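Local coordinates for cell division control protein (Pyrococcus abyssi, PDB 6RPP) that probably excises itself by protein splicing, as an intein of the HINT fold lodged in a replicative helicase precursor, at residues A[79-84]-A[137-142]; A[87-92]-A[161-166]. The protein carries 2 engineered substitutions. One frame throughout, in Å; residues are numbered along the deposited sequence.

Contact 1: A[79-84]-A[137-142]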
ATOM      1  N   LYS A  79       2.530  13.286  10.686  1.00 19.72           N
ATOM      2  CA  LYS A  79       3.653  13.271   9.748  1.00 21.35           C
ATOM      3  C   LYS A  79       3.472  12.096   8.810  1.00 21.26           C
ATOM      4  O   LYS A  79       2.910  11.069   9.191  1.00 22.00           O
ATOM      5  CB  LYS A  79       5.059  13.152  10.455  1.00 27.78           C
ATOM      6  CG  LYS A  79       5.259  14.282  11.448  1.00 40.23           C
ATOM      7  CD  LYS A  79       6.637  14.357  12.052  1.00 64.65           C
ATOM      8  CE  LYS A  79       6.977  15.803  12.460  1.00 78.48           C
ATOM      9  NZ  LYS A  79       6.261  16.852  11.665  1.00 82.19           N
ATOM     10  N   MET A  80       3.956  12.256   7.565  1.00 20.42           N
ATOM     11  CA  MET A  80       3.993  11.191   6.566  1.00 18.44           C
ATOM     12  C   MET A  80       5.406  11.060   6.001  1.00 17.47           C
ATOM     13  O   MET A  80       6.278  11.874   6.275  1.00 20.52           O
ATOM     14  CB  MET A  80       2.984  11.446   5.408  1.00 20.52           C
ATOM     15  CG  MET A  80       1.482  11.556   5.783  1.00 28.67           C
ATOM     16  SD  MET A  80       0.803   9.887   5.950  1.00 22.51           S
ATOM     17  CE  MET A  80       0.732   9.364   4.199  1.00 20.74           C
ATOM     18  N   MET A  81       5.650   9.972   5.240  1.00 18.24           N
ATOM     19  CA  MET A  81       6.979   9.728   4.674  1.00 22.76           C
ATOM     20  C   MET A  81       6.873   9.524   3.179  1.00 19.96           C
ATOM     21  O   MET A  81       6.047   8.740   2.715  1.00 18.54           O
ATOM     22  CB  MET A  81       7.678   8.490   5.286  1.00 26.62           C
ATOM     23  CG  MET A  81       7.870   8.469   6.764  1.00 50.31           C
ATOM     24  SD  MET A  81       9.286   9.485   7.033  1.00 55.34           S
ATOM     25  CE  MET A  81       9.591   9.199   8.779  1.00 59.57           C
ATOM     26  N   LEU A  82       7.761  10.162   2.435  1.00 17.74           N
ATOM     27  CA  LEU A  82       7.916   9.885   1.013  1.00 17.94           C
ATOM     28  C   LEU A  82       9.095   8.945   0.885  1.00 19.20           C
ATOM     29  O   LEU A  82      10.204   9.281   1.305  1.00 20.48           O
ATOM     30  CB  LEU A  82       8.143  11.185   0.222  1.00 19.37           C
ATOM     31  CG  LEU A  82       8.778  11.062  -1.161  1.00 22.44           C
ATOM     32  CD1 LEU A  82       7.795  10.353  -2.092  1.00 23.90           C
ATOM     33  CD2 LEU A  82       9.172  12.449  -1.688  1.00 22.57           C
ATOM     34  N   VAL A  83       8.875   7.802   0.252  1.00 17.90           N
ATOM     35  CA  VAL A  83       9.906   6.783   0.089  1.00 16.70           C
ATOM     36  C   VAL A  83      10.250   6.720  -1.375  1.00 18.25           C
ATOM     37  O   VAL A  83       9.346   6.600  -2.209  1.00 18.93           O
ATOM     38  CB  VAL A  83       9.423   5.426   0.591  1.00 16.75           C
ATOM     39  CG1 VAL A  83      10.465   4.304   0.299  1.00 19.89           C
ATOM     40  CG2 VAL A  83       9.124   5.531   2.044  1.00 17.37           C
ATOM     41  N   LYS A  84      11.532   6.883  -1.702  1.00 16.55           N
ATOM     42  CA  LYS A  84      11.985   6.854  -3.085  1.00 19.00           C
ATOM     43  C   LYS A  84      13.036   5.769  -3.252  1.00 21.25           C
ATOM     44  O   LYS A  84      13.925   5.640  -2.395  1.00 19.86           O
ATOM     45  CB  LYS A  84      12.588   8.210  -3.521  1.00 19.11           C
ATOM     46  CG  LYS A  84      11.623   9.396  -3.458  1.00 23.39           C
ATOM     47  CD  LYS A  84      12.372  10.696  -3.747  1.00 29.55           C
ATOM     48  CE  LYS A  84      12.802  10.773  -5.191  1.00 31.88           C
ATOM     49  NZ  LYS A  84      13.459  12.126  -5.453  1.00 35.32           N
ATOM     50  N   ILE A 137      14.415   8.646   2.186  1.00 20.97           N
ATOM     51  CA  ILE A 137      13.134   8.725   2.872  1.00 21.33           C
ATOM     52  C   ILE A 137      13.005  10.143   3.387  1.00 24.20           C
ATOM     53  O   ILE A 137      13.910  10.623   4.082  1.00 28.84           O
ATOM     54  CB  ILE A 137      13.020   7.749   4.056  1.00 26.48           C
ATOM     55  CG1 ILE A 137      13.328   6.313   3.608  1.00 25.96           C
ATOM     56  CG2 ILE A 137      11.621   7.896   4.735  1.00 26.05           C
ATOM     57  CD1 ILE A 137      14.690   5.838   4.133  1.00 37.90           C
ATOM     58  N   LEU A 138      11.888  10.794   3.084  1.00 21.42           N
ATOM     59  CA  LEU A 138      11.710  12.210   3.442  1.00 20.97           C
ATOM     60  C   LEU A 138      10.382  12.399   4.159  1.00 21.44           C
ATOM     61  O   LEU A 138       9.318  12.116   3.578  1.00 24.35           O
ATOM     62  CB  LEU A 138      11.741  13.099   2.195  1.00 29.75           C
ATOM     63  CG  LEU A 138      11.551  14.598   2.453  1.00 46.02           C
ATOM     64  CD1 LEU A 138      12.438  15.091   3.611  1.00 52.17           C
ATOM     65  CD2 LEU A 138      11.840  15.394   1.186  1.00 54.36           C
ATOM     66  N   GLU A 139      10.440  12.942   5.380  1.00 23.81           N
ATOM     67  CA  GLU A 139       9.235  13.263   6.132  1.00 22.19           C
ATOM     68  C   GLU A 139       8.557  14.518   5.588  1.00 22.36           C
ATOM     69  O   GLU A 139       9.251  15.455   5.185  1.00 26.42           O
ATOM     70  CB  GLU A 139       9.640  13.489   7.581  1.00 26.43           C
ATOM     71  CG  GLU A 139       8.530  13.561   8.547  1.00 36.81           C
ATOM     72  CD  GLU A 139       9.063  13.625   9.955  1.00 57.66           C
ATOM     73  OE1 GLU A 139       9.248  12.551  10.568  1.00 61.85           O
ATOM     74  OE2 GLU A 139       9.333  14.752  10.424  1.00 67.85           O
ATOM     75  N   TYR A 140       7.214  14.542   5.549  1.00 21.87           N
ATOM     76  CA  TYR A 140       6.514  15.773   5.235  1.00 20.43           C
ATOM     77  C   TYR A 140       5.244  15.824   6.082  1.00 24.11           C
ATOM     78  O   TYR A 140       4.832  14.825   6.678  1.00 22.06           O
ATOM     79  CB  TYR A 140       6.234  15.841   3.703  1.00 21.54           C
ATOM     80  CG  TYR A 140       5.217  14.810   3.243  1.00 20.79           C
ATOM     81  CD1 TYR A 140       5.576  13.488   3.000  1.00 21.54           C
ATOM     82  CD2 TYR A 140       3.864  15.150   3.120  1.00 20.53           C
ATOM     83  CE1 TYR A 140       4.629  12.515   2.596  1.00 19.40           C
ATOM     84  CE2 TYR A 140       2.895  14.199   2.721  1.00 19.72           C
ATOM     85  CZ  TYR A 140       3.290  12.875   2.463  1.00 20.33           C
ATOM     86  OH  TYR A 140       2.312  11.976   2.155  1.00 18.32           O
ATOM     87  N   GLU A 141       4.655  16.978   6.163  1.00 24.24           N
ATOM     88  CA  GLU A 141       3.386  17.140   6.872  1.00 19.26           C
ATOM     89  C   GLU A 141       2.277  17.128   5.840  1.00 23.54           C
ATOM     90  O   GLU A 141       2.348  17.878   4.863  1.00 21.24           O
ATOM     91  CB  GLU A 141       3.357  18.443   7.651  1.00 24.90           C
ATOM     92  CG  GLU A 141       4.349  18.447   8.802  1.00 38.03           C
ATOM     93  CD  GLU A 141       5.116  19.739   8.892  1.00 68.56           C
ATOM     94  OE1 GLU A 141       6.038  19.940   8.064  1.00 73.46           O
ATOM     95  OE2 GLU A 141       4.789  20.555   9.783  1.00 83.14           O
ATOM     96  N   PRO A 142       1.277  16.264   5.979  1.00 21.26           N
ATOM     97  CA  PRO A 142       0.305  16.098   4.896  1.00 18.04           C
ATOM     98  C   PRO A 142      -0.678  17.250   4.760  1.00 21.33           C
ATOM     99  O   PRO A 142      -1.115  17.874   5.741  1.00 21.36           O
ATOM    100  CB  PRO A 142      -0.416  14.809   5.274  1.00 19.26           C
ATOM    101  CG  PRO A 142      -0.288  14.737   6.778  1.00 22.64           C
ATOM    102  CD  PRO A 142       1.096  15.283   7.072  1.00 21.21           C
TER
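Met80 and Tyr140 lie side by side and point the same way, with the methionine CB pressed over one face of the phenol ring, 3.3 Å from Tyr140 CZ. The ring gets there because Tyr140 CG sits between its own backbone N and carbonyl carbon (chi1 69°), folding the ring back across the neighbouring strand until its edge meets the Leu82 amide in plane. Further out, Met80 CG rests 3.8 Å from Pro142 CG, the methionine chain crossing the proline ring at about a right angle, while Thr94 also touches this side chain.

Underneath, the backbones of 80-84 and 137-140 run antiparallel at 155°, adjacent strands in a six-stranded sheet of the HINT fold. Met80 N bonds to Tyr140 O at 2.9 Å; at the next hydrogen-bonded pair, Leu82 N reaches Leu138 O at 2.7 Å.

The sheet's other face carries Glu139. Its extended chain slants across Lys79 and sets the carboxylate against the lysine's methylenes, with Lys79 CD only 3.2 Å from Glu139 OE2. The charged ends meet less closely: Lys79 NZ stands 3.9 Å from the same Glu139 OE2, a long salt bridge; Glu141 OE2, at 4.4 Å from Lys79 NZ, is too far for a second one, though its charge would probably still attract the ammonium. Behind them Met81 SD packs 3.6 Å from Ile137 CG2.

Contact 2: A[87-92]-A[161-166]; sequences GGKRIR and NGIFVH
Ile91 meets the 161-166 segment with two separate branches, one for Ile163 and one for Val165. This is packing inside the HINT fold: strand 90-92 is at the border of the six-stranded sheet, and Asn161 and Gly162 form the turn between strands 157-160 and 163-166, with backbone angles of a type I' turn. Strands 90-92 and 163-166 run roughly parallel, at 20°, but their axes are 9.5 Å apart, so side chains rather than backbone bonds join them.

With Ile91 CG1 anti to the backbone N (chi1 -171°) and the chain extended beyond it, Ile91 CD1 reaches Val165 CG2 tip to tip at 3.5 Å. The shorter branch, CG2, takes Ile163 CD1 at the same 3.5 Å, the two isoleucines crossing at a slant. Val165 also touches His97, whose setting in the sequence TPTH is consistent with the TxxH motif of inteins.

Lys89 lies over the turn. Lys89 CB is 3.7 Å from Ile163 CG1, and the chain beyond it, bent at chi2, brings CE to 3.7 Å from Gly162 O; the ammonium end passes on to hydrogen-bond Ile124 O. Within the turn, Asn161 directs its amide to the strand, its OD1 being taken by the backbone N of Glu10. A water links the backbones as well, accepting from Arg90 N and donating to Asn161 O. Asn161 ND2 donates a hydrogen bond to Arg90 O at 2.9 Å, in the carbonyl plane though 16° out of the asparagine's own amide plane.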
ATOM      1  N   GLY A  87      15.576   2.451  -8.253  1.00 23.49           N
ATOM      2  CA  GLY A  87      14.943   2.019  -9.472  1.00 23.62           C
ATOM      3  C   GLY A  87      13.790   2.872  -9.906  1.00 22.50           C
ATOM      4  O   GLY A  87      13.110   2.531 -10.887  1.00 25.17           O
ATOM      5  N   GLY A  88      13.557   3.969  -9.217  1.00 20.68           N
ATOM      6  CA  GLY A  88      12.679   5.005  -9.684  1.00 20.86           C
ATOM      7  C   GLY A  88      11.305   5.052  -9.071  1.00 19.24           C
ATOM      8  O   GLY A  88      10.499   5.883  -9.520  1.00 19.68           O
ATOM      9  N   LYS A  89      11.013   4.242  -8.047  1.00 19.05           N
ATOM     10  CA  LYS A  89       9.664   4.139  -7.514  1.00 17.75           C
ATOM     11  C   LYS A  89       9.488   5.155  -6.396  1.00 19.23           C
ATOM     12  O   LYS A  89      10.461   5.488  -5.703  1.00 19.29           O
ATOM     13  CB  LYS A  89       9.395   2.711  -7.011  1.00 17.74           C
ATOM     14  CG  LYS A  89       9.662   1.628  -8.076  1.00 17.24           C
ATOM     15  CD  LYS A  89       8.926   1.941  -9.370  1.00 17.66           C
ATOM     16  CE  LYS A  89       8.905   0.727 -10.336  1.00 18.95           C
ATOM     17  NZ  LYS A  89      10.240   0.392 -10.930  1.00 19.94           N
ATOM     18  N   ARG A  90       8.277   5.718  -6.255  1.00 15.36           N
ATOM     19  CA  ARG A  90       8.024   6.739  -5.233  1.00 15.81           C
ATOM     20  C   ARG A  90       6.678   6.424  -4.585  1.00 19.12           C
ATOM     21  O   ARG A  90       5.715   6.101  -5.306  1.00 17.86           O
ATOM     22  CB  ARG A  90       7.942   8.126  -5.860  1.00 20.80           C
ATOM     23  CG  ARG A  90       9.217   8.637  -6.539  1.00 36.72           C
ATOM     24  CD  ARG A  90       8.886   9.877  -7.366  1.00 60.50           C
ATOM     25  NE  ARG A  90       9.684  11.042  -6.977  1.00 73.43           N
ATOM     26  CZ  ARG A  90       9.247  12.021  -6.187  1.00 77.96           C
ATOM     27  NH1 ARG A  90       8.008  11.984  -5.694  1.00 74.77           N
ATOM     28  NH2 ARG A  90      10.047  13.043  -5.893  1.00 81.90           N
ATOM     29  N   ILE A  91       6.571   6.519  -3.254  1.00 16.98           N
ATOM     30  CA  ILE A  91       5.257   6.309  -2.632  1.00 18.18           C
ATOM     31  C   ILE A  91       5.234   7.132  -1.343  1.00 17.70           C
ATOM     32  O   ILE A  91       6.257   7.284  -0.666  1.00 18.62           O
ATOM     33  CB  ILE A  91       5.003   4.799  -2.378  1.00 14.85           C
ATOM     34  CG1 ILE A  91       3.535   4.567  -1.927  1.00 15.12           C
ATOM     35  CG2 ILE A  91       6.040   4.235  -1.359  1.00 15.22           C
ATOM     36  CD1 ILE A  91       3.143   3.120  -1.939  1.00 18.67           C
ATOM     37  N   ARG A  92       4.048   7.614  -0.961  1.00 16.24           N
ATOM     38  CA  ARG A  92       3.864   8.396   0.260  1.00 15.01           C
ATOM     39  C   ARG A  92       3.038   7.569   1.217  1.00 13.47           C
ATOM     40  O   ARG A  92       1.925   7.120   0.844  1.00 17.13           O
ATOM     41  CB  ARG A  92       3.194   9.746  -0.062  1.00 17.17           C
ATOM     42  CG  ARG A  92       4.057  10.651  -0.966  1.00 18.60           C
ATOM     43  CD  ARG A  92       3.484  11.978  -1.196  1.00 18.71           C
ATOM     44  NE  ARG A  92       4.302  12.786  -2.105  1.00 29.44           N
ATOM     45  CZ  ARG A  92       5.271  13.625  -1.747  1.00 41.96           C
ATOM     46  NH1 ARG A  92       5.554  13.835  -0.465  1.00 44.29           N
ATOM     47  NH2 ARG A  92       5.934  14.295  -2.693  1.00 36.82           N
ATOM     48  N   ASN A 161       2.114   1.928  -7.534  1.00 17.03           N
ATOM     49  CA  ASN A 161       3.281   2.828  -7.744  1.00 15.25           C
ATOM     50  C   ASN A 161       4.547   2.007  -8.020  1.00 17.60           C
ATOM     51  O   ASN A 161       5.663   2.445  -7.689  1.00 17.47           O
ATOM     52  CB  ASN A 161       3.483   3.770  -6.564  1.00 15.31           C
ATOM     53  CG  ASN A 161       2.534   4.944  -6.573  1.00 19.05           C
ATOM     54  OD1 ASN A 161       1.473   4.880  -7.192  1.00 17.81           O
ATOM     55  ND2 ASN A 161       2.913   6.027  -5.920  1.00 17.57           N
ATOM     56  N   GLY A 162       4.375   0.818  -8.615  1.00 15.63           N
ATOM     57  CA  GLY A 162       5.482  -0.062  -8.919  1.00 16.75           C
ATOM     58  C   GLY A 162       6.097  -0.767  -7.724  1.00 14.91           C
ATOM     59  O   GLY A 162       7.155  -1.383  -7.890  1.00 17.35           O
ATOM     60  N   ILE A 163       5.460  -0.700  -6.536  1.00 15.31           N
ATOM     61  CA  ILE A 163       5.943  -1.306  -5.301  1.00 15.00           C
ATOM     62  C   ILE A 163       4.927  -2.339  -4.819  1.00 18.02           C
ATOM     63  O   ILE A 163       3.736  -2.125  -4.975  1.00 17.00           O
ATOM     64  CB  ILE A 163       6.131  -0.203  -4.234  1.00 16.22           C
ATOM     65  CG1 ILE A 163       7.209   0.806  -4.691  1.00 18.17           C
ATOM     66  CG2 ILE A 163       6.488  -0.798  -2.859  1.00 19.56           C
ATOM     67  CD1 ILE A 163       7.271   2.061  -3.844  1.00 19.69           C
ATOM     68  N   PHE A 164       5.370  -3.475  -4.251  1.00 17.07           N
ATOM     69  CA  PHE A 164       4.419  -4.403  -3.635  1.00 16.21           C
ATOM     70  C   PHE A 164       4.196  -3.895  -2.234  1.00 20.05           C
ATOM     71  O   PHE A 164       5.025  -4.108  -1.346  1.00 20.83           O
ATOM     72  CB  PHE A 164       4.987  -5.818  -3.705  1.00 17.83           C
ATOM     73  CG  PHE A 164       4.905  -6.348  -5.100  1.00 19.96           C
ATOM     74  CD1 PHE A 164       3.698  -6.739  -5.643  1.00 21.20           C
ATOM     75  CD2 PHE A 164       6.038  -6.366  -5.883  1.00 21.20           C
ATOM     76  CE1 PHE A 164       3.611  -7.218  -6.946  1.00 21.63           C
ATOM     77  CE2 PHE A 164       5.981  -6.831  -7.185  1.00 20.90           C
ATOM     78  CZ  PHE A 164       4.755  -7.257  -7.713  1.00 20.55           C
ATOM     79  N   VAL A 165       3.098  -3.165  -2.087  1.00 17.53           N
ATOM     80  CA  VAL A 165       2.751  -2.409  -0.887  1.00 18.15           C
ATOM     81  C   VAL A 165       2.110  -3.361   0.105  1.00 19.69           C
ATOM     82  O   VAL A 165       1.176  -4.100  -0.261  1.00 18.90           O
ATOM     83  CB  VAL A 165       1.780  -1.281  -1.255  1.00 17.94           C
ATOM     84  CG1 VAL A 165       1.370  -0.534  -0.037  1.00 21.84           C
ATOM     85  CG2 VAL A 165       2.448  -0.338  -2.282  1.00 19.49           C
ATOM     86  N   HIS A 166       2.569  -3.335   1.365  1.00 18.64           N
ATOM     87  CA  HIS A 166       1.963  -4.210   2.363  1.00 20.79           C
ATOM     88  C   HIS A 166       0.552  -3.730   2.678  1.00 21.86           C
ATOM     89  O   HIS A 166       0.253  -2.521   2.646  1.00 24.17           O
ATOM     90  CB  HIS A 166       2.821  -4.269   3.636  1.00 23.02           C
ATOM     91  CG  HIS A 166       2.303  -5.228   4.660  1.00 19.93           C
ATOM     92  ND1 HIS A 166       1.405  -4.839   5.639  1.00 24.45           N
ATOM     93  CD2 HIS A 166       2.505  -6.557   4.841  1.00 23.22           C
ATOM     94  CE1 HIS A 166       1.086  -5.884   6.377  1.00 22.12           C
ATOM     95  NE2 HIS A 166       1.751  -6.934   5.927  1.00 27.75           N
TER
HETATM   96  O   HOH W   1       6.552   4.945  -8.498  1.00 17.15           O

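In the fold
The centres of contacts 1 and 2 lie about 13 Å apart, and consecutive strands 80-85 and 90-93 join them, neighbours in one antiparallel sheet. Strand 80-85 therefore has 128-140 on one flank (contact 1) and 90-93 on the other, where Val83 N to Ile91 O is a probable hydrogen bond of 2.8 Å. Side chains bridge the two sites too: Tyr140 OH packs 3.3 Å from Arg92 CB, and the arginine makes a cation-pi contact with the tyrosine ring. Contact 2 packs the edge of that sheet, through side chains, against the 157-166 hairpin near the C-terminal end of the chain, where inteins have their downstream splice junction; contact 1 lies further out.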